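Local coordinates for calcium-regulated actin-bundling protein (Dictyostelium discoideum, PDB 4X3N) that binds and bundles actin filaments, binds calcium, and may contribute to the structure and reorganization of filopodia and pseudopodia during cell movement, at residues F63-I72 and S152-Y161; Q83-G91 and R196-K204. All blocks are in the same frame, centred on the assembly; numbering follows the deposited sequence.

Contact 1 of 2, residues F63-I72 and S152-Y161. With CA (calcium ion), chain D.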
loop_
_atom_site.group_PDB
_atom_site.type_symbol
_atom_site.label_atom_id
_atom_site.label_comp_id
_atom_site.label_asym_id
_atom_site.label_seq_id
_atom_site.Cartn_x
_atom_site.Cartn_y
_atom_site.Cartn_z
ATOM N N PHE A 63 -29.275 -11.306 -2.943
ATOM C CA PHE A 63 -28.335 -10.766 -3.862
ATOM C C PHE A 63 -27.065 -10.308 -3.136
ATOM O O PHE A 63 -25.944 -10.458 -3.605
ATOM C CB PHE A 63 -28.978 -9.568 -4.528
ATOM C CG PHE A 63 -28.153 -8.976 -5.600
ATOM C CD1 PHE A 63 -27.141 -8.044 -5.297
ATOM C CD2 PHE A 63 -28.408 -9.282 -6.942
ATOM C CE1 PHE A 63 -26.378 -7.492 -6.316
ATOM C CE2 PHE A 63 -27.653 -8.710 -7.960
ATOM C CZ PHE A 63 -26.614 -7.845 -7.659
ATOM N N ILE A 64 -27.254 -9.744 -1.981
ATOM C CA ILE A 64 -26.126 -9.185 -1.224
ATOM C C ILE A 64 -25.191 -10.330 -0.917
ATOM O O ILE A 64 -23.958 -10.224 -1.031
ATOM C CB ILE A 64 -26.612 -8.441 0.016
ATOM C CG1 ILE A 64 -27.206 -7.097 -0.387
ATOM C CG2 ILE A 64 -25.417 -8.187 1.001
ATOM C CD1 ILE A 64 -28.120 -6.514 0.630
ATOM N N TYR A 65 -25.797 -11.450 -0.554
ATOM C CA TYR A 65 -25.063 -12.657 -0.171
ATOM C C TYR A 65 -24.418 -13.382 -1.310
ATOM O O TYR A 65 -23.189 -13.674 -1.290
ATOM C CB TYR A 65 -26.004 -13.616 0.585
ATOM C CG TYR A 65 -25.309 -14.865 1.073
ATOM C CD1 TYR A 65 -25.244 -16.003 0.250
ATOM C CD2 TYR A 65 -24.737 -14.925 2.341
ATOM C CE1 TYR A 65 -24.609 -17.159 0.694
ATOM C CE2 TYR A 65 -24.095 -16.073 2.771
ATOM C CZ TYR A 65 -24.047 -17.178 1.933
ATOM O OH TYR A 65 -23.418 -18.325 2.380
ATOM N N SER A 66 -25.216 -13.630 -2.348
ATOM C CA SER A 66 -24.773 -14.483 -3.448
ATOM C C SER A 66 -23.945 -13.764 -4.498
ATOM O O SER A 66 -23.103 -14.379 -5.139
ATOM C CB SER A 66 -25.999 -15.103 -4.139
ATOM O OG SER A 66 -26.459 -16.107 -3.286
ATOM N N VAL A 67 -24.210 -12.488 -4.688
ATOM C CA VAL A 67 -23.577 -11.715 -5.746
ATOM C C VAL A 67 -22.692 -10.618 -5.213
ATOM O O VAL A 67 -21.554 -10.504 -5.632
ATOM C CB VAL A 67 -24.619 -11.045 -6.655
ATOM C CG1 VAL A 67 -23.958 -10.357 -7.858
ATOM C CG2 VAL A 67 -25.651 -12.047 -7.154
ATOM N N GLY A 68 -23.201 -9.768 -4.317
ATOM C CA GLY A 68 -22.370 -8.678 -3.778
ATOM C C GLY A 68 -21.157 -9.187 -3.016
ATOM O O GLY A 68 -19.973 -8.888 -3.360
ATOM N N TRP A 69 -21.421 -10.029 -2.031
ATOM C CA TRP A 69 -20.339 -10.596 -1.220
ATOM C C TRP A 69 -19.338 -11.417 -2.019
ATOM O O TRP A 69 -18.090 -11.273 -1.825
ATOM C CB TRP A 69 -20.935 -11.394 -0.089
ATOM C CG TRP A 69 -20.013 -11.866 0.957
ATOM C CD1 TRP A 69 -19.046 -11.161 1.532
ATOM C CD2 TRP A 69 -20.031 -13.152 1.619
ATOM N NE1 TRP A 69 -18.448 -11.929 2.541
ATOM C CE2 TRP A 69 -19.019 -13.158 2.553
ATOM C CE3 TRP A 69 -20.788 -14.316 1.455
ATOM C CZ2 TRP A 69 -18.737 -14.275 3.358
ATOM C CZ3 TRP A 69 -20.520 -15.424 2.268
ATOM C CH2 TRP A 69 -19.515 -15.393 3.199
ATOM N N GLU A 70 -19.843 -12.319 -2.862
ATOM C CA GLU A 70 -18.970 -13.189 -3.624
ATOM C C GLU A 70 -18.084 -12.385 -4.465
ATOM O O GLU A 70 -16.908 -12.698 -4.577
ATOM C CB GLU A 70 -19.713 -14.157 -4.526
ATOM C CG GLU A 70 -20.303 -15.325 -3.724
ATOM C CD GLU A 70 -19.214 -16.119 -2.969
ATOM O OE1 GLU A 70 -18.191 -16.403 -3.615
ATOM O OE2 GLU A 70 -19.378 -16.442 -1.752
ATOM N N THR A 71 -18.626 -11.333 -5.068
ATOM C CA THR A 71 -17.824 -10.598 -6.002
ATOM C C THR A 71 -16.708 -9.791 -5.307
ATOM O O THR A 71 -15.620 -9.685 -5.856
ATOM C CB THR A 71 -18.689 -9.733 -6.930
ATOM O OG1 THR A 71 -19.697 -10.561 -7.488
ATOM C CG2 THR A 71 -17.862 -9.141 -8.031
ATOM N N ILE A 72 -16.959 -9.247 -4.112
ATOM C CA ILE A 72 -15.982 -8.411 -3.459
ATOM C C ILE A 72 -14.923 -9.310 -2.933
ATOM O O ILE A 72 -13.720 -8.958 -2.988
ATOM C CB ILE A 72 -16.579 -7.427 -2.393
ATOM C CG1 ILE A 72 -15.628 -6.254 -2.100
ATOM C CG2 ILE A 72 -16.942 -8.122 -1.111
ATOM C CD1 ILE A 72 -16.227 -5.040 -1.342
ATOM N N SER A 152 -14.971 -0.274 1.245
ATOM C CA SER A 152 -15.422 -1.359 2.051
ATOM C C SER A 152 -16.707 -1.908 1.435
ATOM O O SER A 152 -17.334 -1.242 0.625
ATOM C CB SER A 152 -15.681 -0.873 3.451
ATOM O OG SER A 152 -16.634 0.191 3.433
ATOM N N PHE A 153 -17.100 -3.103 1.837
ATOM C CA PHE A 153 -18.404 -3.653 1.452
ATOM C C PHE A 153 -19.501 -2.815 2.008
ATOM O O PHE A 153 -20.479 -2.557 1.324
ATOM C CB PHE A 153 -18.526 -5.088 1.895
ATOM C CG PHE A 153 -19.617 -5.875 1.215
ATOM C CD1 PHE A 153 -19.829 -5.780 -0.138
ATOM C CD2 PHE A 153 -20.363 -6.823 1.946
ATOM C CE1 PHE A 153 -20.861 -6.524 -0.755
ATOM C CE2 PHE A 153 -21.372 -7.613 1.310
ATOM C CZ PHE A 153 -21.630 -7.423 -0.009
ATOM N N LEU A 154 -19.310 -2.302 3.223
ATOM C CA LEU A 154 -20.247 -1.361 3.831
ATOM C C LEU A 154 -20.481 -0.149 2.931
ATOM O O LEU A 154 -21.604 0.245 2.741
ATOM C CB LEU A 154 -19.825 -0.835 5.188
ATOM C CG LEU A 154 -20.780 0.129 5.921
ATOM C CD1 LEU A 154 -22.111 -0.508 6.342
ATOM C CD2 LEU A 154 -20.098 0.668 7.154
ATOM N N GLU A 155 -19.417 0.440 2.449
ATOM C CA GLU A 155 -19.521 1.655 1.630
ATOM C C GLU A 155 -20.207 1.349 0.299
ATOM O O GLU A 155 -21.061 2.101 -0.123
ATOM C CB GLU A 155 -18.137 2.282 1.457
ATOM C CG GLU A 155 -17.684 3.004 2.701
ATOM C CD GLU A 155 -16.231 3.366 2.632
ATOM O OE1 GLU A 155 -15.421 2.442 2.516
ATOM O OE2 GLU A 155 -15.920 4.572 2.674
ATOM N N TYR A 156 -19.848 0.233 -0.325
ATOM C CA TYR A 156 -20.570 -0.237 -1.518
ATOM C C TYR A 156 -22.078 -0.385 -1.244
ATOM O O TYR A 156 -22.930 0.054 -2.039
ATOM C CB TYR A 156 -19.983 -1.565 -2.050
ATOM C CG TYR A 156 -21.003 -2.382 -2.814
ATOM C CD1 TYR A 156 -21.322 -2.065 -4.136
ATOM C CD2 TYR A 156 -21.606 -3.499 -2.251
ATOM C CE1 TYR A 156 -22.256 -2.835 -4.859
ATOM C CE2 TYR A 156 -22.549 -4.240 -2.928
ATOM C CZ TYR A 156 -22.898 -3.895 -4.243
ATOM O OH TYR A 156 -23.842 -4.656 -4.956
ATOM N N LEU A 157 -22.419 -1.002 -0.123
ATOM C CA LEU A 157 -23.819 -1.207 0.227
ATOM C C LEU A 157 -24.634 0.031 0.445
ATOM O O LEU A 157 -25.747 0.161 -0.062
ATOM C CB LEU A 157 -23.952 -2.089 1.445
ATOM C CG LEU A 157 -23.503 -3.514 1.152
ATOM C CD1 LEU A 157 -23.373 -4.313 2.457
ATOM C CD2 LEU A 157 -24.493 -4.304 0.264
ATOM N N LEU A 158 -24.066 0.977 1.166
ATOM C CA LEU A 158 -24.749 2.191 1.453
ATOM C C LEU A 158 -25.055 2.992 0.204
ATOM O O LEU A 158 -26.130 3.632 0.115
ATOM C CB LEU A 158 -23.891 3.030 2.363
ATOM C CG LEU A 158 -24.099 2.995 3.889
ATOM C CD1 LEU A 158 -25.188 2.164 4.482
ATOM C CD2 LEU A 158 -22.800 2.917 4.612
ATOM N N TYR A 159 -24.102 3.003 -0.723
ATOM C CA TYR A 159 -24.269 3.745 -1.947
ATOM C C TYR A 159 -25.197 2.988 -2.896
ATOM O O TYR A 159 -26.055 3.600 -3.493
ATOM C CB TYR A 159 -22.944 4.136 -2.610
ATOM C CG TYR A 159 -23.161 5.096 -3.776
ATOM C CD1 TYR A 159 -23.575 6.411 -3.549
ATOM C CD2 TYR A 159 -23.015 4.665 -5.091
ATOM C CE1 TYR A 159 -23.816 7.271 -4.603
ATOM C CE2 TYR A 159 -23.275 5.503 -6.146
ATOM C CZ TYR A 159 -23.668 6.793 -5.893
ATOM O OH TYR A 159 -23.880 7.620 -6.943
ATOM N N GLN A 160 -25.100 1.669 -2.957
ATOM C CA GLN A 160 -26.027 0.896 -3.802
ATOM C C GLN A 160 -27.488 1.119 -3.390
ATOM O O GLN A 160 -28.356 1.301 -4.231
ATOM C CB GLN A 160 -25.663 -0.564 -3.771
ATOM C CG GLN A 160 -26.569 -1.477 -4.548
ATOM C CD GLN A 160 -26.499 -1.261 -6.053
ATOM O OE1 GLN A 160 -25.452 -1.357 -6.632
ATOM N NE2 GLN A 160 -27.632 -0.978 -6.676
ATOM N N TYR A 161 -27.737 1.181 -2.087
ATOM C CA TYR A 161 -29.103 1.231 -1.546
ATOM C C TYR A 161 -29.362 2.604 -1.054
ATOM O O TYR A 161 -30.112 2.810 -0.107
ATOM C CB TYR A 161 -29.219 0.158 -0.461
ATOM C CG TYR A 161 -29.028 -1.174 -1.036
ATOM C CD1 TYR A 161 -29.975 -1.733 -1.899
ATOM C CD2 TYR A 161 -27.887 -1.918 -0.769
ATOM C CE1 TYR A 161 -29.797 -2.990 -2.452
ATOM C CE2 TYR A 161 -27.717 -3.183 -1.328
ATOM C CZ TYR A 161 -28.650 -3.707 -2.167
ATOM O OH TYR A 161 -28.394 -4.938 -2.729
HETATM CA CA CA D . -13.427 4.194 2.593
HETATM O O HOH W 1 -13.009 2.577 4.297
#
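Phe153 packs against helix 63-72 as a knob in a hole formed by Ile64, Gly68, Trp69 and Ile72. It begins the exiting helix of an EF-hand-type calcium site, and the last ligand, Glu155, lies in that helix's first turn. Phe153 CZ lies 3.3 Å from Trp69 N, and Ile64 O meets the ring edge. Ile72 CG2 sits over one face, a CH-pi contact 4.3 Å from the Phe153 ring centroid. CG of Phe153 is anti to the backbone N (chi1 -162°), which sends the ring into this hole. Gly68 lets the ring come close to the backbone, with Phe153 CE1 3.5 Å from Gly68 C. With an alanine in place of Phe153, the hole would probably be left unfilled and Ile72 CG2 would lose its aromatic partner. Ile64 CG1 touches Leu157 CD2 at 3.9 Å and lies 3.4 Å from Tyr161 OH, a hydroxyl hydrogen-bonded to Ser125. The two helix segments run at 132° to each other. Helix 63-72 holds a wider pi-type turn at 64-69, where Trp69 N bonds to Ile64 O, five residues back. Ser152 and Glu155 form a capping box: Ser152 OG accepts from Glu155 N, and Ser152 N donates to Glu155 OE1. The calcium takes side-chain oxygens of Asp144, Asn146 and Asp148, Arg150 O and a water. Glu155 OE2 binds it at 2.5 Å, and the same Glu155 OE1 at 2.7 Å.

Contact 2 of 2, residues Q83-G91 and R196-K204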
loop_
_atom_site.group_PDB
_atom_site.type_symbol
_atom_site.label_atom_id
_atom_site.label_comp_id
_atom_site.label_asym_id
_atom_site.label_seq_id
_atom_site.Cartn_x
_atom_site.Cartn_y
_atom_site.Cartn_z
ATOM N N GLN A 83 -6.083 -17.955 -5.051
ATOM C CA GLN A 83 -6.938 -18.556 -6.063
ATOM C C GLN A 83 -8.058 -19.411 -5.450
ATOM O O GLN A 83 -9.107 -19.547 -6.046
ATOM C CB GLN A 83 -6.116 -19.492 -6.959
ATOM C CG GLN A 83 -5.089 -18.800 -7.815
ATOM C CD GLN A 83 -3.849 -18.409 -7.052
ATOM O OE1 GLN A 83 -3.240 -19.208 -6.312
ATOM N NE2 GLN A 83 -3.456 -17.144 -7.214
ATOM N N LEU A 84 -7.811 -20.046 -4.303
ATOM C CA LEU A 84 -8.728 -21.037 -3.798
ATOM C C LEU A 84 -9.460 -20.473 -2.566
ATOM O O LEU A 84 -8.826 -19.985 -1.608
ATOM C CB LEU A 84 -7.956 -22.322 -3.480
ATOM C CG LEU A 84 -7.269 -22.916 -4.709
ATOM C CD1 LEU A 84 -6.207 -23.915 -4.268
ATOM C CD2 LEU A 84 -8.289 -23.538 -5.661
ATOM N N VAL A 85 -10.786 -20.572 -2.585
ATOM C CA VAL A 85 -11.588 -19.975 -1.500
ATOM C C VAL A 85 -11.232 -20.465 -0.122
ATOM O O VAL A 85 -11.324 -19.709 0.803
ATOM C CB VAL A 85 -13.117 -20.094 -1.715
ATOM C CG1 VAL A 85 -13.508 -19.449 -3.047
ATOM C CG2 VAL A 85 -13.567 -21.517 -1.713
ATOM N N PHE A 86 -10.829 -21.725 0.011
ATOM C CA PHE A 86 -10.532 -22.315 1.311
ATOM C C PHE A 86 -9.209 -21.890 1.875
ATOM O O PHE A 86 -8.876 -22.251 3.011
ATOM C CB PHE A 86 -10.637 -23.867 1.286
ATOM C CG PHE A 86 -9.661 -24.537 0.390
ATOM C CD1 PHE A 86 -8.402 -24.869 0.860
ATOM C CD2 PHE A 86 -10.002 -24.880 -0.921
ATOM C CE1 PHE A 86 -7.489 -25.511 0.062
ATOM C CE2 PHE A 86 -9.097 -25.543 -1.739
ATOM C CZ PHE A 86 -7.826 -25.836 -1.250
ATOM N N LYS A 87 -8.463 -21.097 1.132
ATOM C CA LYS A 87 -7.204 -20.520 1.638
ATOM C C LYS A 87 -7.365 -18.998 1.819
ATOM O O LYS A 87 -6.409 -18.267 2.024
ATOM C CB LYS A 87 -6.111 -20.785 0.658
ATOM C CG LYS A 87 -5.932 -22.261 0.323
ATOM C CD LYS A 87 -4.989 -22.420 -0.872
ATOM C CE LYS A 87 -3.546 -22.227 -0.422
ATOM N NZ LYS A 87 -3.181 -23.289 0.590
ATOM N N TYR A 88 -8.577 -18.496 1.737
ATOM C CA TYR A 88 -8.739 -17.061 1.749
ATOM C C TYR A 88 -9.160 -16.608 3.121
ATOM O O TYR A 88 -10.148 -17.081 3.604
ATOM C CB TYR A 88 -9.756 -16.730 0.652
ATOM C CG TYR A 88 -10.216 -15.346 0.686
ATOM C CD1 TYR A 88 -9.312 -14.305 0.574
ATOM C CD2 TYR A 88 -11.577 -15.039 0.858
ATOM C CE1 TYR A 88 -9.753 -13.004 0.572
ATOM C CE2 TYR A 88 -12.005 -13.742 0.908
ATOM C CZ TYR A 88 -11.088 -12.745 0.794
ATOM O OH TYR A 88 -11.468 -11.470 0.820
ATOM N N ASP A 89 -8.432 -15.688 3.769
ATOM C CA ASP A 89 -8.876 -15.106 5.018
ATOM C C ASP A 89 -9.613 -13.806 4.594
ATOM O O ASP A 89 -9.057 -12.932 3.918
ATOM C CB ASP A 89 -7.723 -14.741 5.935
ATOM C CG ASP A 89 -6.881 -15.936 6.366
ATOM O OD1 ASP A 89 -7.442 -16.986 6.685
ATOM O OD2 ASP A 89 -5.640 -15.788 6.396
ATOM N N GLU A 90 -10.864 -13.717 4.981
ATOM C CA GLU A 90 -11.765 -12.708 4.467
ATOM C C GLU A 90 -11.240 -11.280 4.707
ATOM O O GLU A 90 -10.857 -10.946 5.800
ATOM C CB GLU A 90 -13.132 -12.883 5.117
ATOM C CG GLU A 90 -14.223 -12.178 4.318
ATOM C CD GLU A 90 -15.608 -12.275 4.920
ATOM O OE1 GLU A 90 -15.819 -12.872 5.955
ATOM O OE2 GLU A 90 -16.504 -11.720 4.305
ATOM N N GLY A 91 -11.312 -10.421 3.677
ATOM C CA GLY A 91 -10.814 -9.044 3.748
ATOM C C GLY A 91 -11.826 -8.016 4.215
ATOM O O GLY A 91 -12.801 -8.384 4.827
ATOM N N ARG A 196 -12.354 -25.935 9.596
ATOM C CA ARG A 196 -12.311 -27.376 9.293
ATOM C C ARG A 196 -12.357 -27.669 7.779
ATOM O O ARG A 196 -11.754 -28.602 7.313
ATOM C CB ARG A 196 -13.446 -28.061 9.984
ATOM C CG ARG A 196 -13.414 -28.026 11.516
ATOM C CD ARG A 196 -12.062 -28.567 12.032
ATOM N NE ARG A 196 -11.934 -28.270 13.447
ATOM C CZ ARG A 196 -11.318 -29.024 14.380
ATOM N NH1 ARG A 196 -10.692 -30.164 14.081
ATOM N NH2 ARG A 196 -11.321 -28.607 15.646
ATOM N N ILE A 197 -13.048 -26.821 7.025
ATOM C CA ILE A 197 -13.077 -26.916 5.587
ATOM C C ILE A 197 -11.698 -26.693 5.032
ATOM O O ILE A 197 -11.233 -27.463 4.166
ATOM C CB ILE A 197 -14.019 -25.853 4.984
ATOM C CG1 ILE A 197 -15.478 -26.262 5.159
ATOM C CG2 ILE A 197 -13.661 -25.673 3.522
ATOM C CD1 ILE A 197 -16.491 -25.143 4.904
ATOM N N ARG A 198 -11.003 -25.645 5.500
ATOM C CA ARG A 198 -9.580 -25.422 5.057
ATOM C C ARG A 198 -8.718 -26.638 5.380
ATOM O O ARG A 198 -8.002 -27.089 4.553
ATOM C CB ARG A 198 -8.972 -24.162 5.677
ATOM C CG ARG A 198 -7.435 -23.986 5.559
ATOM C CD ARG A 198 -6.955 -22.598 6.014
ATOM N NE ARG A 198 -7.789 -21.558 5.437
ATOM C CZ ARG A 198 -7.669 -20.246 5.666
ATOM N NH1 ARG A 198 -6.742 -19.779 6.483
ATOM N NH2 ARG A 198 -8.478 -19.397 5.054
ATOM N N ALA A 199 -8.745 -27.102 6.618
ATOM C CA ALA A 199 -7.971 -28.272 7.015
ATOM C C ALA A 199 -8.265 -29.457 6.064
ATOM O O ALA A 199 -7.340 -30.075 5.543
ATOM C CB ALA A 199 -8.328 -28.665 8.445
ATOM N N TYR A 200 -9.538 -29.752 5.826
ATOM C CA TYR A 200 -9.947 -30.837 4.902
ATOM C C TYR A 200 -9.516 -30.649 3.445
ATOM O O TYR A 200 -8.934 -31.545 2.823
ATOM C CB TYR A 200 -11.451 -31.048 4.985
ATOM C CG TYR A 200 -12.068 -31.917 3.886
ATOM C CD1 TYR A 200 -12.008 -33.318 3.939
ATOM C CD2 TYR A 200 -12.798 -31.343 2.867
ATOM C CE1 TYR A 200 -12.615 -34.096 2.975
ATOM C CE2 TYR A 200 -13.425 -32.111 1.897
ATOM C CZ TYR A 200 -13.327 -33.478 1.950
ATOM O OH TYR A 200 -13.928 -34.202 0.952
ATOM N N GLU A 201 -9.746 -29.468 2.904
ATOM C CA GLU A 201 -9.332 -29.207 1.525
ATOM C C GLU A 201 -7.835 -29.108 1.410
ATOM O O GLU A 201 -7.280 -29.457 0.378
ATOM C CB GLU A 201 -9.967 -27.949 0.968
ATOM C CG GLU A 201 -11.456 -28.030 0.938
ATOM C CD GLU A 201 -12.056 -28.790 -0.253
ATOM O OE1 GLU A 201 -11.372 -29.473 -1.012
ATOM O OE2 GLU A 201 -13.283 -28.707 -0.366
ATOM N N GLU A 202 -7.122 -28.701 2.470
ATOM C CA GLU A 202 -5.632 -28.652 2.298
ATOM C C GLU A 202 -5.047 -30.036 2.247
ATOM O O GLU A 202 -4.129 -30.338 1.462
ATOM C CB GLU A 202 -4.961 -27.788 3.383
ATOM C CG GLU A 202 -4.977 -26.304 2.986
ATOM C CD GLU A 202 -4.581 -25.362 4.106
ATOM O OE1 GLU A 202 -4.417 -25.869 5.244
ATOM O OE2 GLU A 202 -4.451 -24.133 3.837
ATOM N N GLU A 203 -5.554 -30.887 3.091
ATOM C CA GLU A 203 -5.110 -32.254 3.054
ATOM C C GLU A 203 -5.482 -32.984 1.741
ATOM O O GLU A 203 -4.765 -33.814 1.288
ATOM C CB GLU A 203 -5.786 -32.987 4.172
ATOM C CG GLU A 203 -5.622 -34.495 4.152
ATOM C CD GLU A 203 -4.212 -34.915 4.469
ATOM O OE1 GLU A 203 -3.301 -34.058 4.548
ATOM O OE2 GLU A 203 -3.989 -36.135 4.596
ATOM N N LYS A 204 -6.681 -32.772 1.237
ATOM C CA LYS A 204 -7.060 -33.290 -0.052
ATOM C C LYS A 204 -6.035 -32.874 -1.087
ATOM O O LYS A 204 -5.541 -33.710 -1.832
ATOM C CB LYS A 204 -8.401 -32.712 -0.420
ATOM C CG LYS A 204 -9.305 -33.704 -1.050
ATOM C CD LYS A 204 -10.546 -33.045 -1.630
ATOM C CE LYS A 204 -11.728 -33.796 -1.114
ATOM N NZ LYS A 204 -12.946 -33.173 -1.680
HETATM O O HOH W 2 -10.901 -20.354 4.952
#
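Arg198 meets Phe86 O and Asp89 through its guanidinium. Arg198 NE donates to Phe86 O at 2.7 Å, and the oxygen lies 24° out of the guanidinium plane. The arginine chain is extended to CD and then bends at chi3 (-47°), which turns the guanidinium toward the loop. NH1 and NH2 both grip a single oxygen of Asp89 in an end-on salt bridge. The bond from Arg198 NH1 to Asp89 OD1 measures 2.9 Å and comes on the syn side. The bond from Arg198 NH2 to Asp89 OD1 is 3.1 Å and comes from above the carboxylate plane. Both nitrogens reach OD1 from the same face, and OD1 lies near the guanidinium plane. Lys87 CA lies over one face of the guanidinium. Together the three bonds tie one arginine to the loop at two points and limit its rotation. A water makes weak bonds to Arg198 NH2 and Phe86 O. A second, longer salt bridge lies at the exposed margin. Lys87 bends at chi3 and chi4, and Lys87 NZ comes to 3.6 Å from Glu202 OE2.

The contact joins the loop between helix 61-79 and strand 93-95 to the long helix 181-211, whose segment 196-204 falls within the C-terminal F-actin-bundling family region. A short 3-10 turn at 85-86 presents Phe86 to that helix.

The apolar part centres on Phe86. Glu201 CB stands over the middle of the Phe86 ring, 3.3 Å from its centroid, in a CH-pi contact. Glu202 CG meets the ring edge, 3.9 Å from Phe86 CE1. Ile197 CG2 touches Phe86 CB from the preceding turn of the helix. The carboxylate of Glu201 leads away from the loop to a hydrogen bond with Tyr290.

Overall arrangement
From the N terminus, helix 61-79 supplies the first half of contact 1. The chain then enters the loop that holds 83-91, the first half of contact 2. It continues through strand 93-95, helix 96-111 and the calcium loop. At 152-161 contact 1 closes back on helix 61-79. After helix 167-174 comes helix 181-211, where 196-204 closes contact 2. The segments alternate, so the two contacts cross along the chain. Contact 1 is buried and ties helix 61-79 to the exiting helix of the calcium site. Contact 2 lies at the surface and ties the loop to the long helix. Their centres are about 22 Å apart, yet Trp69 and Glu90 join them through a probable hydrogen bond.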